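Local coordinates for protein probable acetyltransferase (Pseudomonas aeruginosa PAO1, PDB 2EUI) that probably transfers acyl groups, most likely acetyl, as a dimeric member of the GNAT acetyltransferase family whose substrate is not established, at residues V48-L53 / Q101-M106. Numbering follows the deposited sequence.
Sequences VIYLAL and QHAKQM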
ATOM      1  N   VAL A  48      -7.358   5.617   6.965  1.00 24.44           N
ATOM      2  CA  VAL A  48      -8.733   5.819   7.373  1.00 23.58           C
ATOM      3  C   VAL A  48      -9.023   4.650   8.296  1.00 23.56           C
ATOM      4  O   VAL A  48      -8.878   3.495   7.901  1.00 22.55           O
ATOM      5  CB  VAL A  48      -9.711   5.764   6.177  1.00 23.74           C
ATOM      6  CG1 VAL A  48     -11.138   5.958   6.660  1.00 23.93           C
ATOM      7  CG2 VAL A  48      -9.353   6.820   5.164  1.00 23.54           C
ATOM      8  N   ILE A  49      -9.408   4.962   9.527  1.00 22.61           N
ATOM      9  CA  ILE A  49      -9.731   3.953  10.524  1.00 22.44           C
ATOM     10  C   ILE A  49     -11.209   4.049  10.892  1.00 22.28           C
ATOM     11  O   ILE A  49     -11.659   5.071  11.397  1.00 23.51           O
ATOM     12  CB  ILE A  49      -8.884   4.163  11.799  1.00 23.39           C
ATOM     13  CG1 ILE A  49      -7.424   3.827  11.494  1.00 22.82           C
ATOM     14  CG2 ILE A  49      -9.447   3.337  12.971  1.00 23.43           C
ATOM     15  CD1 ILE A  49      -6.488   4.052  12.651  1.00 21.11           C
ATOM     16  N   TYR A  50     -11.968   2.990  10.632  1.00 21.49           N
ATOM     17  CA  TYR A  50     -13.383   2.996  10.981  1.00 21.60           C
ATOM     18  C   TYR A  50     -13.572   2.279  12.308  1.00 20.85           C
ATOM     19  O   TYR A  50     -12.939   1.260  12.567  1.00 18.63           O
ATOM     20  CB  TYR A  50     -14.226   2.319   9.895  1.00 23.43           C
ATOM     21  CG  TYR A  50     -14.291   3.090   8.603  1.00 26.17           C
ATOM     22  CD1 TYR A  50     -14.794   4.391   8.566  1.00 28.11           C
ATOM     23  CD2 TYR A  50     -13.808   2.538   7.418  1.00 28.47           C
ATOM     24  CE1 TYR A  50     -14.809   5.126   7.381  1.00 29.22           C
ATOM     25  CE2 TYR A  50     -13.818   3.261   6.226  1.00 30.42           C
ATOM     26  CZ  TYR A  50     -14.317   4.554   6.215  1.00 30.41           C
ATOM     27  OH  TYR A  50     -14.300   5.276   5.042  1.00 31.86           O
ATOM     28  N   LEU A  51     -14.442   2.838  13.142  1.00 21.28           N
ATOM     29  CA  LEU A  51     -14.734   2.293  14.460  1.00 23.30           C
ATOM     30  C   LEU A  51     -16.200   1.904  14.597  1.00 25.22           C
ATOM     31  O   LEU A  51     -17.085   2.716  14.324  1.00 25.80           O
ATOM     32  CB  LEU A  51     -14.414   3.324  15.553  1.00 21.66           C
ATOM     33  CG  LEU A  51     -13.002   3.906  15.620  1.00 20.21           C
ATOM     34  CD1 LEU A  51     -12.915   4.998  16.688  1.00 18.83           C
ATOM     35  CD2 LEU A  51     -12.022   2.782  15.891  1.00 19.28           C
ATOM     36  N   ALA A  52     -16.450   0.666  15.020  1.00 27.21           N
ATOM     37  CA  ALA A  52     -17.818   0.184  15.242  1.00 29.42           C
ATOM     38  C   ALA A  52     -18.132   0.414  16.718  1.00 30.14           C
ATOM     39  O   ALA A  52     -17.531  -0.222  17.593  1.00 29.76           O
ATOM     40  CB  ALA A  52     -17.931  -1.312  14.906  1.00 29.66           C
ATOM     41  N   LEU A  53     -19.066   1.323  16.992  1.00 30.66           N
ATOM     42  CA  LEU A  53     -19.442   1.642  18.372  1.00 31.33           C
ATOM     43  C   LEU A  53     -20.874   1.245  18.720  1.00 32.73           C
ATOM     44  O   LEU A  53     -21.797   1.448  17.925  1.00 33.39           O
ATOM     45  CB  LEU A  53     -19.271   3.138  18.628  1.00 27.94           C
ATOM     46  CG  LEU A  53     -17.980   3.788  18.131  1.00 27.16           C
ATOM     47  CD1 LEU A  53     -17.858   5.201  18.715  1.00 23.13           C
ATOM     48  CD2 LEU A  53     -16.778   2.922  18.523  1.00 27.11           C
ATOM     49  N   GLN A 101     -18.402  -3.403   4.964  1.00 29.00           N
ATOM     50  CA  GLN A 101     -19.368  -2.835   4.036  1.00 30.20           C
ATOM     51  C   GLN A 101     -19.189  -1.327   3.970  1.00 28.64           C
ATOM     52  O   GLN A 101     -19.093  -0.749   2.893  1.00 29.53           O
ATOM     53  CB  GLN A 101     -20.790  -3.147   4.480  1.00 32.76           C
ATOM     54  CG  GLN A 101     -21.845  -2.535   3.580  1.00 36.46           C
ATOM     55  CD  GLN A 101     -23.050  -2.079   4.363  1.00 39.27           C
ATOM     56  OE1 GLN A 101     -22.931  -1.277   5.295  1.00 41.55           O
ATOM     57  NE2 GLN A 101     -24.223  -2.585   3.995  1.00 40.61           N
ATOM     58  N   HIS A 102     -19.154  -0.690   5.128  1.00 27.43           N
ATOM     59  CA  HIS A 102     -18.978   0.751   5.192  1.00 26.47           C
ATOM     60  C   HIS A 102     -17.686   1.111   4.444  1.00 27.64           C
ATOM     61  O   HIS A 102     -17.634   2.093   3.699  1.00 26.22           O
ATOM     62  CB  HIS A 102     -18.896   1.180   6.657  1.00 26.64           C
ATOM     63  CG  HIS A 102     -19.023   2.657   6.870  1.00 27.82           C
ATOM     64  ND1 HIS A 102     -17.976   3.533   6.674  1.00 28.29           N
ATOM     65  CD2 HIS A 102     -20.076   3.411   7.267  1.00 27.75           C
ATOM     66  CE1 HIS A 102     -18.379   4.762   6.941  1.00 28.17           C
ATOM     67  NE2 HIS A 102     -19.648   4.715   7.304  1.00 28.18           N
ATOM     68  N   ALA A 103     -16.653   0.292   4.636  1.00 28.17           N
ATOM     69  CA  ALA A 103     -15.361   0.509   3.997  1.00 28.24           C
ATOM     70  C   ALA A 103     -15.458   0.365   2.484  1.00 28.84           C
ATOM     71  O   ALA A 103     -14.921   1.194   1.744  1.00 28.52           O
ATOM     72  CB  ALA A 103     -14.325  -0.472   4.545  1.00 25.62           C
ATOM     73  N   LYS A 104     -16.137  -0.684   2.023  1.00 28.96           N
ATOM     74  CA  LYS A 104     -16.281  -0.905   0.587  1.00 29.86           C
ATOM     75  C   LYS A 104     -17.110   0.203  -0.056  1.00 30.22           C
ATOM     76  O   LYS A 104     -16.798   0.662  -1.159  1.00 29.86           O
ATOM     77  CB  LYS A 104     -16.921  -2.264   0.301  1.00 31.77           C
ATOM     78  CG  LYS A 104     -17.030  -2.548  -1.187  1.00 34.97           C
ATOM     79  CD  LYS A 104     -17.527  -3.944  -1.510  1.00 38.15           C
ATOM     80  CE  LYS A 104     -17.785  -4.050  -3.018  1.00 41.06           C
ATOM     81  NZ  LYS A 104     -18.347  -5.364  -3.455  1.00 43.91           N
ATOM     82  N   GLN A 105     -18.164   0.637   0.628  1.00 30.64           N
ATOM     83  CA  GLN A 105     -19.002   1.700   0.095  1.00 31.34           C
ATOM     84  C   GLN A 105     -18.180   2.974  -0.011  1.00 30.50           C
ATOM     85  O   GLN A 105     -18.448   3.826  -0.857  1.00 30.64           O
ATOM     86  CB  GLN A 105     -20.225   1.927   0.987  1.00 33.02           C
ATOM     87  CG  GLN A 105     -21.155   0.713   1.084  1.00 37.67           C
ATOM     88  CD  GLN A 105     -21.963   0.451  -0.192  1.00 39.63           C
ATOM     89  OE1 GLN A 105     -23.100   0.926  -0.336  1.00 40.05           O
ATOM     90  NE2 GLN A 105     -21.375  -0.305  -1.123  1.00 40.24           N
HETATM   91  N   MSE A 106     -17.173   3.110   0.845  1.00 29.57           N
HETATM   92  CA  MSE A 106     -16.332   4.298   0.785  1.00 27.55           C
HETATM   93  C   MSE A 106     -15.458   4.229  -0.460  1.00 25.05           C
HETATM   94  O   MSE A 106     -15.368   5.206  -1.195  1.00 24.22           O
HETATM   95  CB  MSE A 106     -15.467   4.423   2.038  1.00 28.93           C
HETATM   96  CG  MSE A 106     -14.551   5.642   2.043  1.00 31.74           C
HETATM   97 SE   MSE A 106     -12.730   5.259   1.536  1.00 37.17          SE
HETATM   98  CE  MSE A 106     -12.867   5.578  -0.294  1.00 34.69           C
TER
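Strand 48-53 of the central mixed sheet meets helix 92-109 of the GNAT fold chiefly through one aromatic residue, Tyr-50, which reaches His-102, Ala-103 and selenomethionine Met-106. The segment axes approach to 10.0 Å and run at 145°, nearer antiparallel than parallel. The Tyr-50 and His-102 rings form an edge-to-face (T-shaped) pair: their centroids lie 4.7 Å apart, their planes meet at 66°, and the imidazole turns its edge toward the phenol face. ND1 sits over that face, displaced toward its rim, and His-102 CE1 comes 3.6 Å from Tyr-50 CE1. CG1 of Val-48, two residues back on the same strand, lies against the opposite face, also toward the rim. Tyr-50 CE2 comes obliquely to the helix backbone, 3.9 Å from Ala-103 CA, and the Ala-103 methyl CB is 4.1 Å from the same CE2 atom. The hydroxyl end points at the Met-106 side chain, whose CG lies near the phenol plane; a chi1 of 180°, trans to the amide nitrogen, brings CG there, and bends at chi2 and chi3 then turn the chain end away. Ile-3 of strand 2-5 touches both Tyr-50 and His-102, and Leu-99 also packs on Tyr-50. Helix 92-109 is the connection of the beta-alpha-beta crossover between parallel neighbouring strands 76-86 and 112-120, packed here on one face of the GNAT sheet.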